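Local atomic coordinates of peptidoglycan synthetase penicillin-binding protein 3 (Bifidobacterium adolescentis, PDB entry 4YE5), a protein that probably binds penicillin and is thought to cross-link peptidoglycan as a transpeptidase. Residues A[480-485]-A[553-558]; A[311-316]-A[325-330]; A[36-41]-A[218-223]. One frame throughout, in Å; residues are numbered along the deposited sequence.

In the fold
Contact 3 closes first along the chain. It joins the turn at 36-41, in the dimerisation-domain range, to the start of helix 221-238, near the middle of this elongated molecule. Contacts 1 and 2 follow on the surface of the transpeptidase part. The centres of contacts 1 and 3 are 27 Å apart, those of contacts 1 and 2 are 32 Å apart, and those of contacts 2 and 3 are 48 Å apart. None touches another. Contact 1 lies closest in sequence to the likely active site. Its segment 480-485 leads directly into Lys486, which probably belongs to the K(T/S)G-type motif beside Ser287 and Lys290 of an SxxK motif.

Contact 1: residues A[480-485]-A[553-558]; sequences GYRMAA and PASSPR
Arg482 and Ser555 meet first through backbone and hydroxyl. The amide N of Arg482 donates to Ser555 OG at 2.8 Å, almost straight at 176°. The hydroxyl is also bonded to Asp513 OD1, so it links the two segments to a third loop. Ser555 N donates to Gly480 O at 3.0 Å. A water donates to both Gly480 O and Ser555 O and bridges them.

Beyond Ser555 the Arg482 chain runs along the other segment, with CG 3.7 Å from Ser555 CB. It then bends at chi3 (52°), which turns the guanidinium toward the backbone of 556-558. Ser556 O sits at the edge of that group, in its plane, and accepts from Arg482 NH1 at 3.1 Å. Arg482 NH1 lies above the carbonyl plane of Ser556. Arg558 CA lies 3.6 Å over one face of the Arg482 guanidinium, toward its rim. The extended Arg558 side chain crosses that of Arg482 at about a right angle, and the planes of their guanidinium groups are 34° apart. Arg482 NH2 is 4.6 Å from Arg558 NE. The carboxylate of Glu466 makes a salt bridge with Arg482 NE and a long, weak ion pair with Arg558, which probably offsets the like charges. A glycerol also lies beside the Arg482 side chain. At the other end, the Tyr481 ring meets Pro553 and Ala554, with CE2 3.5 Å from Pro553 O. Its OH bonds to Val552 O.

The contact thus pins the tail after helix 535-549 to the approach of edge strand 484-492. Helix 455-470 supplies Glu466 and Ser467, the latter bonded to Arg558. Strand 484-492 itself pairs with strand 501-510.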
loop_
_atom_site.group_PDB
_atom_site.type_symbol
_atom_site.label_atom_id
_atom_site.label_comp_id
_atom_site.label_asym_id
_atom_site.label_seq_id
_atom_site.Cartn_x
_atom_site.Cartn_y
_atom_site.Cartn_z
ATOM N N GLY A 480 17.902 -18.388 -18.311
ATOM C CA GLY A 480 16.767 -19.148 -18.805
ATOM C C GLY A 480 15.579 -18.291 -19.226
ATOM O O GLY A 480 14.600 -18.803 -19.753
ATOM N N TYR A 481 15.637 -16.981 -19.005
ATOM C CA TYR A 481 14.445 -16.175 -19.276
ATOM C C TYR A 481 14.713 -14.953 -20.133
ATOM O O TYR A 481 15.679 -14.217 -19.907
ATOM C CB TYR A 481 13.778 -15.753 -17.956
ATOM C CG TYR A 481 13.358 -16.951 -17.110
ATOM C CD1 TYR A 481 14.249 -17.548 -16.222
ATOM C CD2 TYR A 481 12.086 -17.488 -17.218
ATOM C CE1 TYR A 481 13.879 -18.650 -15.462
ATOM C CE2 TYR A 481 11.708 -18.594 -16.454
ATOM C CZ TYR A 481 12.608 -19.167 -15.585
ATOM O OH TYR A 481 12.230 -20.261 -14.820
ATOM N N ARG A 482 13.835 -14.722 -21.098
ATOM C CA ARG A 482 13.900 -13.507 -21.912
ATOM C C ARG A 482 13.264 -12.347 -21.159
ATOM O O ARG A 482 12.250 -12.543 -20.498
ATOM C CB ARG A 482 13.185 -13.749 -23.243
ATOM C CG ARG A 482 13.922 -14.762 -24.120
ATOM C CD ARG A 482 13.064 -15.298 -25.260
ATOM N NE ARG A 482 12.435 -14.251 -26.058
ATOM C CZ ARG A 482 11.515 -14.494 -26.991
ATOM N NH1 ARG A 482 11.138 -15.745 -27.250
ATOM N NH2 ARG A 482 10.979 -13.495 -27.673
HETATM N N MSE A 483 13.862 -11.151 -21.254
HETATM C CA MSE A 483 13.324 -9.948 -20.611
HETATM C C MSE A 483 13.066 -8.862 -21.636
HETATM O O MSE A 483 13.788 -8.747 -22.622
HETATM C CB MSE A 483 14.317 -9.372 -19.576
HETATM C CG MSE A 483 14.413 -10.179 -18.266
HETATM SE SE MSE A 483 15.669 -9.390 -16.979
HETATM C CE MSE A 483 17.282 -9.945 -17.808
ATOM N N ALA A 484 12.046 -8.051 -21.382
ATOM C CA ALA A 484 11.811 -6.853 -22.172
ATOM C C ALA A 484 11.912 -5.725 -21.164
ATOM O O ALA A 484 11.175 -5.713 -20.173
ATOM C CB ALA A 484 10.436 -6.869 -22.794
ATOM N N ALA A 485 12.814 -4.782 -21.402
ATOM C CA ALA A 485 13.067 -3.781 -20.370
ATOM C C ALA A 485 13.543 -2.469 -20.937
ATOM O O ALA A 485 14.021 -2.420 -22.061
ATOM C CB ALA A 485 14.115 -4.322 -19.384
ATOM N N PRO A 553 7.918 -21.570 -16.380
ATOM C CA PRO A 553 8.645 -22.301 -17.420
ATOM C C PRO A 553 9.664 -21.411 -18.133
ATOM O O PRO A 553 9.366 -20.243 -18.397
ATOM C CB PRO A 553 7.538 -22.720 -18.401
ATOM C CG PRO A 553 6.278 -22.677 -17.616
ATOM C CD PRO A 553 6.468 -21.536 -16.642
ATOM N N ALA A 554 10.844 -21.960 -18.421
ATOM C CA ALA A 554 11.894 -21.243 -19.138
ATOM C C ALA A 554 11.414 -20.702 -20.487
ATOM O O ALA A 554 10.528 -21.273 -21.118
ATOM C CB ALA A 554 13.105 -22.147 -19.320
ATOM N N SER A 555 12.003 -19.598 -20.933
ATOM C CA SER A 555 11.633 -19.016 -22.224
ATOM C C SER A 555 11.981 -19.923 -23.394
ATOM O O SER A 555 12.893 -20.736 -23.309
ATOM C CB SER A 555 12.337 -17.668 -22.417
ATOM O OG SER A 555 11.831 -16.687 -21.515
ATOM N N SER A 556 11.257 -19.753 -24.494
ATOM C CA SER A 556 11.628 -20.330 -25.779
ATOM C C SER A 556 12.602 -19.402 -26.510
ATOM O O SER A 556 12.673 -18.209 -26.208
ATOM C CB SER A 556 10.375 -20.554 -26.633
ATOM O OG SER A 556 9.529 -21.535 -26.049
ATOM N N PRO A 557 13.369 -19.946 -27.470
ATOM C CA PRO A 557 14.311 -19.102 -28.212
ATOM C C PRO A 557 13.618 -17.932 -28.915
ATOM O O PRO A 557 12.505 -18.074 -29.430
ATOM C CB PRO A 557 14.898 -20.071 -29.252
ATOM C CG PRO A 557 14.804 -21.424 -28.602
ATOM C CD PRO A 557 13.511 -21.375 -27.816
ATOM N N ARG A 558 14.267 -16.774 -28.908
ATOM C CA ARG A 558 13.789 -15.610 -29.649
ATOM C C ARG A 558 14.004 -15.790 -31.164
ATOM O O ARG A 558 15.129 -15.996 -31.610
ATOM C CB ARG A 558 14.516 -14.351 -29.154
ATOM C CG ARG A 558 13.921 -13.050 -29.684
ATOM C CD ARG A 558 14.708 -11.811 -29.217
ATOM N NE ARG A 558 13.985 -10.600 -29.592
ATOM C CZ ARG A 558 14.518 -9.391 -29.692
ATOM N NH1 ARG A 558 15.806 -9.198 -29.433
ATOM N NH2 ARG A 558 13.751 -8.370 -30.057
HETATM O O HOH W 1 15.296 -20.498 -22.065
#

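Contact 2: residues A[311-316]-A[325-330]; sequences VPNTVT and AVDHGN
Pro312 and Asn330 bring the two backbones nearest, with their CA atoms 4.1 Å apart, and the chains part slightly to 5.4 Å between Asn313 CA and His328 CA. No clear hydrogen bond joins the two segments. The contact is carried by the His328 ring, which lies against residues 311-313. Its first torsion (chi1 50°) sets CG between the backbone N and the carbonyl carbon, and this brings the ring's end toward the facing segment. Asn313 CB packs over one face as a CH-pi contact, 3.8 Å from the ring centroid and 17° off the normal. Pro312 O meets the ring edge instead, 3.2 Å from His328 CE1, and Val311 O lies at the same edge. Asn313 CB also sits close to the carbonyl of His328. Asn330 OD1 rests on the proline, 3.4 Å from Pro312 CB.

Two bonds fix the rotation of the imidazole. His328 ND1 donates to Gly329 O at 2.8 Å and 174°, in the ring plane. His328 NE2 is bonded to Asp324 OD2, and Trp333 stacks edge-to-face with the ring.

The loop that follows the hairpin of 314-317 and 320-323 is therefore held against residues 311-313, just before the hairpin, by a histidine. ND1 carries a proton toward Gly329 O while NE2 faces the Asp324 carboxylate, so a cationic imidazole would suit both sites. The carbonyls near CE1 would probably add to this.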
loop_
_atom_site.group_PDB
_atom_site.type_symbol
_atom_site.label_atom_id
_atom_site.label_comp_id
_atom_site.label_asym_id
_atom_site.label_seq_id
_atom_site.Cartn_x
_atom_site.Cartn_y
_atom_site.Cartn_z
ATOM N N VAL A 311 20.818 9.083 -37.538
ATOM C CA VAL A 311 20.702 9.819 -36.289
ATOM C C VAL A 311 22.056 10.399 -35.914
ATOM O O VAL A 311 22.939 9.670 -35.476
ATOM C CB VAL A 311 20.177 8.897 -35.147
ATOM C CG1 VAL A 311 19.819 9.709 -33.915
ATOM C CG2 VAL A 311 18.968 8.113 -35.618
ATOM N N PRO A 312 22.224 11.715 -36.105
ATOM C CA PRO A 312 23.476 12.407 -35.776
ATOM C C PRO A 312 23.544 12.578 -34.272
ATOM O O PRO A 312 22.553 12.270 -33.605
ATOM C CB PRO A 312 23.316 13.761 -36.476
ATOM C CG PRO A 312 21.850 14.005 -36.469
ATOM C CD PRO A 312 21.180 12.644 -36.572
ATOM N N ASN A 313 24.657 13.035 -33.711
ATOM C CA ASN A 313 24.676 13.101 -32.249
ATOM C C ASN A 313 24.061 14.376 -31.685
ATOM O O ASN A 313 23.876 14.504 -30.485
ATOM C CB ASN A 313 26.060 12.819 -31.654
ATOM C CG ASN A 313 26.887 14.068 -31.478
ATOM O OD1 ASN A 313 27.281 14.404 -30.369
ATOM N ND2 ASN A 313 27.150 14.767 -32.572
ATOM N N THR A 314 23.739 15.329 -32.550
ATOM C CA THR A 314 22.933 16.454 -32.105
ATOM C C THR A 314 21.930 16.798 -33.177
ATOM O O THR A 314 22.128 16.473 -34.335
ATOM C CB THR A 314 23.762 17.723 -31.833
ATOM O OG1 THR A 314 24.165 18.301 -33.083
ATOM C CG2 THR A 314 24.979 17.413 -30.969
ATOM N N VAL A 315 20.851 17.457 -32.784
ATOM C CA VAL A 315 19.952 18.043 -33.762
ATOM C C VAL A 315 19.415 19.359 -33.218
ATOM O O VAL A 315 19.177 19.500 -32.019
ATOM C CB VAL A 315 18.807 17.080 -34.170
ATOM C CG1 VAL A 315 17.853 16.845 -33.018
ATOM C CG2 VAL A 315 18.061 17.624 -35.392
ATOM N N THR A 316 19.263 20.333 -34.106
ATOM C CA THR A 316 18.744 21.628 -33.716
ATOM C C THR A 316 17.384 21.878 -34.360
ATOM O O THR A 316 17.234 21.792 -35.573
ATOM C CB THR A 316 19.729 22.750 -34.070
ATOM O OG1 THR A 316 20.974 22.505 -33.404
ATOM C CG2 THR A 316 19.182 24.093 -33.623
ATOM N N ALA A 325 23.194 11.282 -24.610
ATOM C CA ALA A 325 24.072 11.218 -23.446
ATOM C C ALA A 325 25.525 11.022 -23.848
ATOM O O ALA A 325 26.445 11.439 -23.139
ATOM C CB ALA A 325 23.627 10.093 -22.526
ATOM N N VAL A 326 25.711 10.392 -25.002
ATOM C CA VAL A 326 27.021 9.997 -25.486
ATOM C C VAL A 326 27.278 10.586 -26.875
ATOM O O VAL A 326 26.360 10.688 -27.689
ATOM C CB VAL A 326 27.098 8.457 -25.569
ATOM C CG1 VAL A 326 28.357 8.000 -26.291
ATOM C CG2 VAL A 326 27.024 7.849 -24.171
ATOM N N ASP A 327 28.517 10.988 -27.136
ATOM C CA ASP A 327 28.933 11.343 -28.492
ATOM C C ASP A 327 28.923 10.113 -29.390
ATOM O O ASP A 327 29.580 9.115 -29.101
ATOM C CB ASP A 327 30.338 11.937 -28.481
ATOM C CG ASP A 327 30.356 13.392 -28.066
ATOM O OD1 ASP A 327 29.428 14.136 -28.449
ATOM O OD2 ASP A 327 31.305 13.793 -27.361
ATOM N N HIS A 328 28.158 10.173 -30.470
ATOM C CA HIS A 328 28.267 9.172 -31.523
ATOM C C HIS A 328 28.321 9.902 -32.858
ATOM O O HIS A 328 28.261 11.124 -32.890
ATOM C CB HIS A 328 27.118 8.152 -31.463
ATOM C CG HIS A 328 25.758 8.767 -31.368
ATOM N ND1 HIS A 328 25.119 9.338 -32.447
ATOM C CD2 HIS A 328 24.907 8.894 -30.320
ATOM C CE1 HIS A 328 23.938 9.794 -32.069
ATOM N NE2 HIS A 328 23.783 9.532 -30.783
ATOM N N GLY A 329 28.455 9.165 -33.954
ATOM C CA GLY A 329 28.452 9.776 -35.270
ATOM C C GLY A 329 27.048 9.737 -35.847
ATOM O O GLY A 329 26.073 9.681 -35.101
ATOM N N ASN A 330 26.943 9.769 -37.170
ATOM C CA ASN A 330 25.659 9.602 -37.843
ATOM C C ASN A 330 25.240 8.129 -37.900
ATOM O O ASN A 330 25.606 7.408 -38.824
ATOM C CB ASN A 330 25.718 10.191 -39.251
ATOM C CG ASN A 330 25.810 11.700 -39.246
ATOM O OD1 ASN A 330 25.887 12.327 -38.187
ATOM N ND2 ASN A 330 25.813 12.296 -40.432
#

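Contact 3: residues A[36-41]-A[218-223]; sequences MDTNGA and TIDRDV
Asp37 takes the backbone N of Arg221 on one of its carboxylate oxygens. Asp37 OD2 accepts from Arg221 N at 2.9 Å through its anti lone pair. Next to it, Thr38 N donates to Ile219 O at 2.9 Å. These two bonds join the segments directly. The other oxygen serves its own loop. Asp37 OD1 accepts from Asn39 N at 2.8 Å, forming an Asx turn, and from Ala41 N at 3.0 Å. The two donors come from opposite faces of the carboxylate plane. With CG between the backbone N and the carbonyl carbon (chi1 89°), Asp37 can serve both its turn and the helix start. Residues 37-40 form a type I beta turn, closed by Gly40 N to Asp37 O.

Asp220 is the N-cap of helix 221-238. Asp220 OD1 accepts from Val223 N at 3.0 Å and, more weakly, from Asp222 N. The methyl CG2 of Thr38 lies beside OD2 of Asp220. A water bridges Thr38 OG1 and Thr218 O, and OG1 also bonds Lys431. Thr218 OG1 is bonded to Ile255 O. The Ala41 methyl packs against the Arg221 chain at 4.1 Å from CD, while Arg221 NH1 turns to Asn152.

The first backbone amides of the helix thus find carboxylates from both segments. Asp37 OD2 and Asp220 OD2 are 4.6 Å apart. The positive end of the helix dipole would ease the closeness of these two acids and probably favours their ionised forms.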
loop_
_atom_site.group_PDB
_atom_site.type_symbol
_atom_site.label_atom_id
_atom_site.label_comp_id
_atom_site.label_asym_id
_atom_site.label_seq_id
_atom_site.Cartn_x
_atom_site.Cartn_y
_atom_site.Cartn_z
HETATM N N MSE A 36 -4.251 -9.036 6.400
HETATM C CA MSE A 36 -3.594 -10.278 6.013
HETATM C C MSE A 36 -2.961 -10.138 4.641
HETATM O O MSE A 36 -3.381 -9.293 3.858
HETATM C CB MSE A 36 -4.631 -11.406 5.975
HETATM C CG MSE A 36 -5.174 -11.758 7.355
HETATM SE SE MSE A 36 -6.663 -12.996 7.214
HETATM C CE MSE A 36 -7.935 -11.866 6.262
ATOM N N ASP A 37 -1.956 -10.959 4.339
ATOM C CA ASP A 37 -1.372 -10.917 3.001
ATOM C C ASP A 37 -2.261 -11.754 2.080
ATOM O O ASP A 37 -3.276 -12.327 2.520
ATOM C CB ASP A 37 0.116 -11.368 2.988
ATOM C CG ASP A 37 0.314 -12.893 2.794
ATOM O OD1 ASP A 37 -0.602 -13.698 3.077
ATOM O OD2 ASP A 37 1.424 -13.295 2.346
ATOM N N THR A 38 -1.855 -11.851 0.821
ATOM C CA THR A 38 -2.634 -12.525 -0.207
ATOM C C THR A 38 -2.989 -13.985 0.126
ATOM O O THR A 38 -3.979 -14.499 -0.377
ATOM C CB THR A 38 -1.928 -12.436 -1.578
ATOM O OG1 THR A 38 -2.859 -12.727 -2.627
ATOM C CG2 THR A 38 -0.750 -13.401 -1.648
ATOM N N ASN A 39 -2.192 -14.635 0.972
ATOM C CA ASN A 39 -2.436 -16.031 1.342
ATOM C C ASN A 39 -3.072 -16.209 2.719
ATOM O O ASN A 39 -3.148 -17.318 3.222
ATOM C CB ASN A 39 -1.144 -16.845 1.300
ATOM C CG ASN A 39 -0.448 -16.752 -0.039
ATOM O OD1 ASN A 39 0.688 -16.298 -0.124
ATOM N ND2 ASN A 39 -1.140 -17.159 -1.098
ATOM N N GLY A 40 -3.488 -15.118 3.349
ATOM C CA GLY A 40 -4.164 -15.228 4.635
ATOM C C GLY A 40 -3.206 -15.096 5.810
ATOM O O GLY A 40 -3.621 -15.184 6.954
ATOM N N ALA A 41 -1.916 -14.901 5.540
ATOM C CA ALA A 41 -0.967 -14.731 6.634
ATOM C C ALA A 41 -1.278 -13.415 7.340
ATOM O O ALA A 41 -1.443 -12.388 6.698
ATOM C CB ALA A 41 0.482 -14.765 6.113
ATOM N N THR A 218 -3.215 -7.834 -1.822
ATOM C CA THR A 218 -2.611 -8.581 -2.919
ATOM C C THR A 218 -1.116 -8.847 -2.651
ATOM O O THR A 218 -0.501 -9.678 -3.324
ATOM C CB THR A 218 -2.717 -7.810 -4.229
ATOM O OG1 THR A 218 -2.047 -6.556 -4.078
ATOM C CG2 THR A 218 -4.213 -7.571 -4.614
ATOM N N ILE A 219 -0.544 -8.125 -1.687
ATOM C CA ILE A 219 0.869 -8.286 -1.341
ATOM C C ILE A 219 1.133 -9.709 -0.858
ATOM O O ILE A 219 0.380 -10.246 -0.050
ATOM C CB ILE A 219 1.297 -7.321 -0.210
ATOM C CG1 ILE A 219 1.087 -5.862 -0.615
ATOM C CG2 ILE A 219 2.761 -7.582 0.225
ATOM C CD1 ILE A 219 2.090 -5.343 -1.670
ATOM N N ASP A 220 2.210 -10.306 -1.355
ATOM C CA ASP A 220 2.677 -11.614 -0.883
ATOM C C ASP A 220 3.855 -11.392 0.055
ATOM O O ASP A 220 4.848 -10.785 -0.333
ATOM C CB ASP A 220 3.161 -12.463 -2.061
ATOM C CG ASP A 220 3.595 -13.860 -1.637
ATOM O OD1 ASP A 220 4.728 -13.995 -1.129
ATOM O OD2 ASP A 220 2.803 -14.818 -1.810
ATOM N N ARG A 221 3.735 -11.923 1.269
ATOM C CA ARG A 221 4.702 -11.727 2.353
ATOM C C ARG A 221 6.097 -12.163 1.910
ATOM O O ARG A 221 7.075 -11.488 2.198
ATOM C CB ARG A 221 4.257 -12.562 3.574
ATOM C CG ARG A 221 4.711 -12.096 4.942
ATOM C CD ARG A 221 4.181 -13.029 6.063
ATOM N NE ARG A 221 4.615 -14.391 5.816
ATOM C CZ ARG A 221 5.648 -14.979 6.411
ATOM N NH1 ARG A 221 6.329 -14.359 7.362
ATOM N NH2 ARG A 221 5.976 -16.213 6.074
ATOM N N ASP A 222 6.186 -13.288 1.202
ATOM C CA ASP A 222 7.483 -13.809 0.745
ATOM C C ASP A 222 8.108 -12.958 -0.361
ATOM O O ASP A 222 9.320 -12.722 -0.364
ATOM C CB ASP A 222 7.360 -15.273 0.299
ATOM C CG ASP A 222 6.737 -16.162 1.388
ATOM O OD1 ASP A 222 7.379 -16.346 2.449
ATOM O OD2 ASP A 222 5.594 -16.653 1.195
ATOM N N VAL A 223 7.305 -12.495 -1.310
ATOM C CA VAL A 223 7.861 -11.604 -2.343
ATOM C C VAL A 223 8.260 -10.253 -1.727
ATOM O O VAL A 223 9.300 -9.679 -2.062
ATOM C CB VAL A 223 6.860 -11.378 -3.494
ATOM C CG1 VAL A 223 7.437 -10.416 -4.544
ATOM C CG2 VAL A 223 6.463 -12.747 -4.146
HETATM O O HOH W 2 -1.561 -11.610 -4.877
#